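Local coordinates for protein Rv1989c (MbcT) (PDB 6FKG) that degrades NAD(+) by phosphorolysis as the toxin of a type II toxin-antitoxin pair, killing the cell unless its antitoxin MbcA blocks access to the active site, at residues Leu115-Asp118 and Asp119-Gly122; Asp123-Ser126 and Gly127-Val131; Thr105-Gln108 and Ala109-Ala112. All blocks are in the same frame, centred on the assembly; numbering follows the deposited sequence.

Contact 1 (Leu115-Asp118 and Asp119-Gly122)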
# COMPACT_ATOMS: atom_id res chain seq x y z
N LEU B 115 -3.71 -37.72 -8.57
CA LEU B 115 -3.59 -37.84 -7.12
C LEU B 115 -2.82 -39.09 -6.71
O LEU B 115 -2.86 -40.11 -7.39
CB LEU B 115 -4.96 -37.87 -6.45
CG LEU B 115 -5.85 -36.64 -6.62
CD1 LEU B 115 -7.20 -36.92 -5.98
CD2 LEU B 115 -5.18 -35.41 -6.04
N GLU B 116 -2.13 -39.00 -5.58
CA GLU B 116 -1.41 -40.14 -5.01
C GLU B 116 -1.66 -40.12 -3.51
O GLU B 116 -2.34 -39.23 -3.01
CB GLU B 116 0.08 -40.08 -5.33
CG GLU B 116 0.39 -40.27 -6.80
CD GLU B 116 1.85 -40.64 -7.06
OE1 GLU B 116 2.71 -40.32 -6.21
OE2 GLU B 116 2.12 -41.25 -8.11
N ASN B 117 -1.12 -41.10 -2.80
CA ASN B 117 -1.44 -41.25 -1.38
C ASN B 117 -1.04 -40.03 -0.57
O ASN B 117 -1.73 -39.64 0.38
CB ASN B 117 -0.79 -42.52 -0.82
CG ASN B 117 -1.52 -43.78 -1.23
OD1 ASN B 117 -2.74 -43.78 -1.40
ND2 ASN B 117 -0.79 -44.88 -1.38
N ASP B 118 0.06 -39.40 -0.99
CA ASP B 118 0.51 -38.13 -0.42
C ASP B 118 -0.59 -37.08 -0.40
O ASP B 118 -0.74 -36.33 0.57
CB ASP B 118 1.70 -37.59 -1.21
CG ASP B 118 2.97 -38.35 -0.92
OD1 ASP B 118 2.87 -39.53 -0.54
OD2 ASP B 118 4.07 -37.77 -1.09
N ASP B 119 -1.35 -37.02 -1.48
CA ASP B 119 -2.41 -36.04 -1.57
C ASP B 119 -3.50 -36.35 -0.56
O ASP B 119 -4.11 -35.46 0.01
CB ASP B 119 -3.00 -35.99 -2.97
CG ASP B 119 -1.99 -35.55 -4.00
OD1 ASP B 119 -1.54 -34.39 -3.92
OD2 ASP B 119 -1.62 -36.38 -4.87
N ILE B 120 -3.73 -37.64 -0.34
CA ILE B 120 -4.88 -38.07 0.45
C ILE B 120 -4.63 -38.03 1.96
O ILE B 120 -5.55 -37.77 2.73
CB ILE B 120 -5.29 -39.48 0.02
CG1 ILE B 120 -5.68 -39.45 -1.46
CG2 ILE B 120 -6.45 -40.00 0.87
CD1 ILE B 120 -5.81 -40.80 -2.06
N TYR B 121 -3.39 -38.25 2.38
CA TYR B 121 -3.10 -38.33 3.82
C TYR B 121 -2.11 -37.27 4.29
O TYR B 121 -2.02 -36.99 5.49
CB TYR B 121 -2.59 -39.73 4.16
CG TYR B 121 -3.54 -40.81 3.72
CD1 TYR B 121 -4.73 -41.03 4.41
CD2 TYR B 121 -3.27 -41.59 2.61
CE1 TYR B 121 -5.61 -42.02 4.01
CE2 TYR B 121 -4.15 -42.58 2.20
CZ TYR B 121 -5.31 -42.79 2.91
OH TYR B 121 -6.20 -43.76 2.52
N GLY B 122 -1.39 -36.66 3.35
CA GLY B 122 -0.42 -35.63 3.69
C GLY B 122 -1.06 -34.33 4.14
O GLY B 122 -2.28 -34.16 4.07
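Two groups grip OD2 of D119: the backbone N of E116, 2.8 Å from OD2 on its anti lone pair with an N-H...O angle of 156°, and R35 of an MbcA chain, which forms a salt bridge with it. E116 is the N-cap of helix 117-121, and a short acid three residues on can fold back to accept from its N-H, as in the reciprocal half of a capping box. With CG anti to its own carbonyl carbon (chi1 -63°), D119 sends the carboxylate back past the helix start. There CD2 of L115 lies across it, 3.8 Å from D119 CG, so a methyl group of a buried leucine packs against the side of the carboxylate-bearing chain. The turn closes through D119 N to E116 O and Y121 N to N117 O, each 2.9 Å. Y121 runs alongside N117, its CD2 3.3 Å from N117 O, while CG2 of I120 sits over the ring centre. G122 is the first residue to leave the helical conformation, yet its N still donates to D118 O. Since Q48 of the MbcA chain takes D119 OD1, both oxygens of this buried carboxylate are engaged, and one side chain joins the helix start to the antitoxin.

Contact 2 (Asp123-Ser126 and Gly127-Val131)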
# COMPACT_ATOMS: atom_id res chain seq x y z
N ASP B 123 -0.22 -33.40 4.60
CA ASP B 123 -0.72 -32.14 5.14
C ASP B 123 -1.33 -31.22 4.07
O ASP B 123 -2.12 -30.34 4.41
CB ASP B 123 0.41 -31.39 5.86
CG ASP B 123 0.82 -32.06 7.17
OD1 ASP B 123 0.28 -33.14 7.50
OD2 ASP B 123 1.68 -31.48 7.88
N ASP B 124 -0.96 -31.41 2.80
CA ASP B 124 -1.42 -30.53 1.72
C ASP B 124 -2.73 -31.01 1.08
O ASP B 124 -2.79 -32.08 0.48
CB ASP B 124 -0.35 -30.41 0.64
CG ASP B 124 -0.79 -29.50 -0.50
OD1 ASP B 124 -1.53 -28.54 -0.23
OD2 ASP B 124 -0.39 -29.75 -1.66
N TRP B 125 -3.77 -30.19 1.18
CA TRP B 125 -5.08 -30.52 0.64
C TRP B 125 -5.28 -30.07 -0.82
O TRP B 125 -6.34 -30.36 -1.39
CB TRP B 125 -6.18 -29.87 1.50
CG TRP B 125 -6.38 -30.41 2.90
CD1 TRP B 125 -5.77 -31.50 3.47
CD2 TRP B 125 -7.26 -29.87 3.90
NE1 TRP B 125 -6.23 -31.67 4.77
CE2 TRP B 125 -7.14 -30.68 5.05
CE3 TRP B 125 -8.14 -28.78 3.93
CZ2 TRP B 125 -7.86 -30.43 6.22
CZ3 TRP B 125 -8.86 -28.53 5.09
CH2 TRP B 125 -8.71 -29.36 6.22
N SER B 126 -4.32 -29.35 -1.40
CA SER B 126 -4.60 -28.62 -2.65
C SER B 126 -5.09 -29.50 -3.80
O SER B 126 -6.06 -29.17 -4.48
CB SER B 126 -3.37 -27.83 -3.11
OG SER B 126 -2.34 -28.68 -3.60
N GLY B 127 -4.42 -30.63 -4.02
CA GLY B 127 -4.81 -31.51 -5.11
C GLY B 127 -6.20 -32.09 -4.95
O GLY B 127 -7.01 -32.03 -5.88
N CYS B 128 -6.48 -32.65 -3.78
CA CYS B 128 -7.83 -33.16 -3.49
C CYS B 128 -8.88 -32.06 -3.61
O CYS B 128 -9.98 -32.29 -4.11
CB CYS B 128 -7.90 -33.78 -2.10
SG CYS B 128 -6.83 -35.25 -1.90
N GLN B 129 -8.56 -30.86 -3.12
CA GLN B 129 -9.55 -29.78 -3.18
C GLN B 129 -9.86 -29.38 -4.62
O GLN B 129 -11.01 -29.10 -4.96
CB GLN B 129 -9.08 -28.56 -2.39
CG GLN B 129 -9.14 -28.77 -0.88
CD GLN B 129 -8.63 -27.57 -0.12
OE1 GLN B 129 -7.64 -26.94 -0.50
NE2 GLN B 129 -9.32 -27.22 0.97
N ALA B 130 -8.84 -29.35 -5.47
CA ALA B 130 -9.06 -29.01 -6.87
C ALA B 130 -9.94 -30.06 -7.53
O ALA B 130 -10.81 -29.74 -8.34
CB ALA B 130 -7.74 -28.90 -7.61
N VAL B 131 -9.72 -31.33 -7.16
CA VAL B 131 -10.52 -32.41 -7.72
C VAL B 131 -11.98 -32.33 -7.24
O VAL B 131 -12.91 -32.46 -8.05
CB VAL B 131 -9.90 -33.79 -7.38
CG1 VAL B 131 -10.84 -34.92 -7.76
CG2 VAL B 131 -8.56 -33.96 -8.09
O HOH W 1 -4.39 -32.89 -1.55
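The side chain of Q129 reaches the edge of W125, four residues back. Its NE2 meets the indole near the ring plane, 3.5 Å from W125 CE3, while CD rests 3.7 Å from W125 CB. Amide and ring planes are 74° apart, so the two groups meet steeply rather than stack. Q129 sends CG beside its own N (chi1 -72°) and then runs extended, which carries the amide across to the indole edge. Glutamine suits the place: its methylenes pass the carbonyl O of W125, and its NE2 still reaches G46 O in a hydrogen bond, with a weak one to N49 O, both in the loop after helix 39-44.

In the backbone, Q129 N donates to W125 O at 2.9 Å, and A130 N donates to S126 O in the next helical bond. Farther out, D124 caps the start of helix 126-137. Its OD1 accepts from S126 N at 3.1 Å, with the N-H coming from above the carboxylate plane, while OD2 receives S126 OG at 3.0 Å on its syn side. A short acid can thus hold both the N-H and the hydroxyl of one residue. A water completes the entry to the helix, donating to D124 O and accepting from C128 N at 3.1 Å.

Two antitoxin chains reach adjacent residues here: W125 NE1 bonds to the C-terminal carboxylate of V115 of one MbcA chain, and S126 OG has a weak bond with R49 N of another. Within the toxin, the D124 carboxylate and the water satisfy the N-H groups of S126 and C128, and the negative charge of D124 at this helix start would probably interact favourably with the helix dipole.

Contact 3 (Thr105-Gln108 and Ala109-Ala112)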
# COMPACT_ATOMS: atom_id res chain seq x y z
N THR B 105 -11.98 -44.60 -5.70
CA THR B 105 -11.55 -45.68 -4.80
C THR B 105 -10.53 -46.59 -5.46
O THR B 105 -9.86 -47.36 -4.78
CB THR B 105 -12.76 -46.51 -4.30
OG1 THR B 105 -13.43 -47.10 -5.42
CG2 THR B 105 -13.73 -45.62 -3.51
N THR B 106 -10.39 -46.51 -6.79
CA THR B 106 -9.40 -47.33 -7.47
C THR B 106 -8.13 -46.52 -7.73
O THR B 106 -8.19 -45.30 -7.89
CB THR B 106 -9.92 -47.88 -8.81
OG1 THR B 106 -10.11 -46.80 -9.74
CG2 THR B 106 -11.25 -48.61 -8.60
N PRO B 107 -6.97 -47.19 -7.76
CA PRO B 107 -5.72 -46.49 -8.07
C PRO B 107 -5.68 -45.95 -9.50
O PRO B 107 -5.10 -44.89 -9.74
CB PRO B 107 -4.65 -47.57 -7.85
CG PRO B 107 -5.38 -48.85 -8.04
CD PRO B 107 -6.74 -48.61 -7.47
N GLN B 108 -6.31 -46.66 -10.43
CA GLN B 108 -6.40 -46.19 -11.81
C GLN B 108 -7.10 -44.82 -11.88
O GLN B 108 -6.66 -43.91 -12.59
CB GLN B 108 -7.14 -47.20 -12.68
CG GLN B 108 -7.89 -46.57 -13.84
CD GLN B 108 -8.29 -47.57 -14.91
OE1 GLN B 108 -7.64 -48.60 -15.08
NE2 GLN B 108 -9.37 -47.27 -15.64
N ALA B 109 -8.19 -44.69 -11.13
CA ALA B 109 -8.96 -43.45 -11.13
C ALA B 109 -8.16 -42.32 -10.49
O ALA B 109 -8.16 -41.21 -11.00
CB ALA B 109 -10.28 -43.65 -10.39
N ARG B 110 -7.47 -42.61 -9.40
CA ARG B 110 -6.68 -41.58 -8.73
C ARG B 110 -5.53 -41.12 -9.64
O ARG B 110 -5.24 -39.93 -9.73
CB ARG B 110 -6.16 -42.08 -7.38
CG ARG B 110 -7.28 -42.26 -6.35
CD ARG B 110 -6.78 -42.60 -4.94
NE ARG B 110 -6.03 -43.85 -4.87
CZ ARG B 110 -6.58 -45.06 -4.73
NH1 ARG B 110 -7.89 -45.18 -4.63
NH2 ARG B 110 -5.81 -46.14 -4.67
N GLU B 111 -4.91 -42.07 -10.33
CA GLU B 111 -3.83 -41.75 -11.26
C GLU B 111 -4.34 -40.88 -12.42
O GLU B 111 -3.64 -39.97 -12.89
CB GLU B 111 -3.19 -43.02 -11.80
CG GLU B 111 -2.16 -42.79 -12.90
CD GLU B 111 -1.07 -41.80 -12.50
OE1 GLU B 111 -0.56 -41.90 -11.37
OE2 GLU B 111 -0.74 -40.92 -13.32
N ALA B 112 -5.56 -41.15 -12.87
CA ALA B 112 -6.15 -40.41 -13.98
C ALA B 112 -6.37 -38.94 -13.64
O ALA B 112 -6.36 -38.09 -14.54
CB ALA B 112 -7.45 -41.07 -14.41
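From T106, the N-cap of helix 107-112, the backbone turns into successive i to i+4 bonds, R110 N to T106 O at 3.2 Å, E111 N to P107 O at 2.9 Å and A112 N to Q108 O at 3.0 Å. Threonine serves as the cap because its OG1 accepts from A109 N, at 3.2 Å and an N-H...O angle of 151°; a chi1 of 67° places OG1 between the backbone N and the carbonyl carbon, facing the first turn. P107 suits the first helical position, where no backbone N-H is required, and the methyl of buried A109 is small enough to fit beside T106 OG1. E111 turns outward to a salt bridge with R39 of an MbcA chain. R110 bends at chi3 (-61°) and doubles back over the N-terminal end of the helix. T106 O and P107 CA lie over one face of its guanidinium, and P107 CB approaches NH2 to 3.7 Å. NH1 has two carbonyl acceptors, one of them L104 O just before the helix. To the other, T105 O, R110 NH1 donates at 2.9 Å, with the oxygen close to the guanidinium plane and the donor above the carbonyl plane.

Overall arrangement
From the N terminus the contacts come in series, contact 3, then 1, then 2; none encloses or crosses another, and each is local, at the N-terminal end of a helix. They follow strand 89-103 and precede strand 142-147, its parallel neighbour, so all lie in the crossover connection between the two. Contacts 3 and 1 join through a probable hydrogen bond, L115 N to R110 O at 2.9 Å, and through I120 CD1 against R110 CD. Contact 1 runs directly into contact 2 after G122. L115, in the loop before helix 117-121, packs on helix 126-137; from helix 117-121 itself, D119 O lies against C128 SG. Contacts 2 and 3 stay about 7 Å apart at their nearest atoms, with contact 1 bridging them.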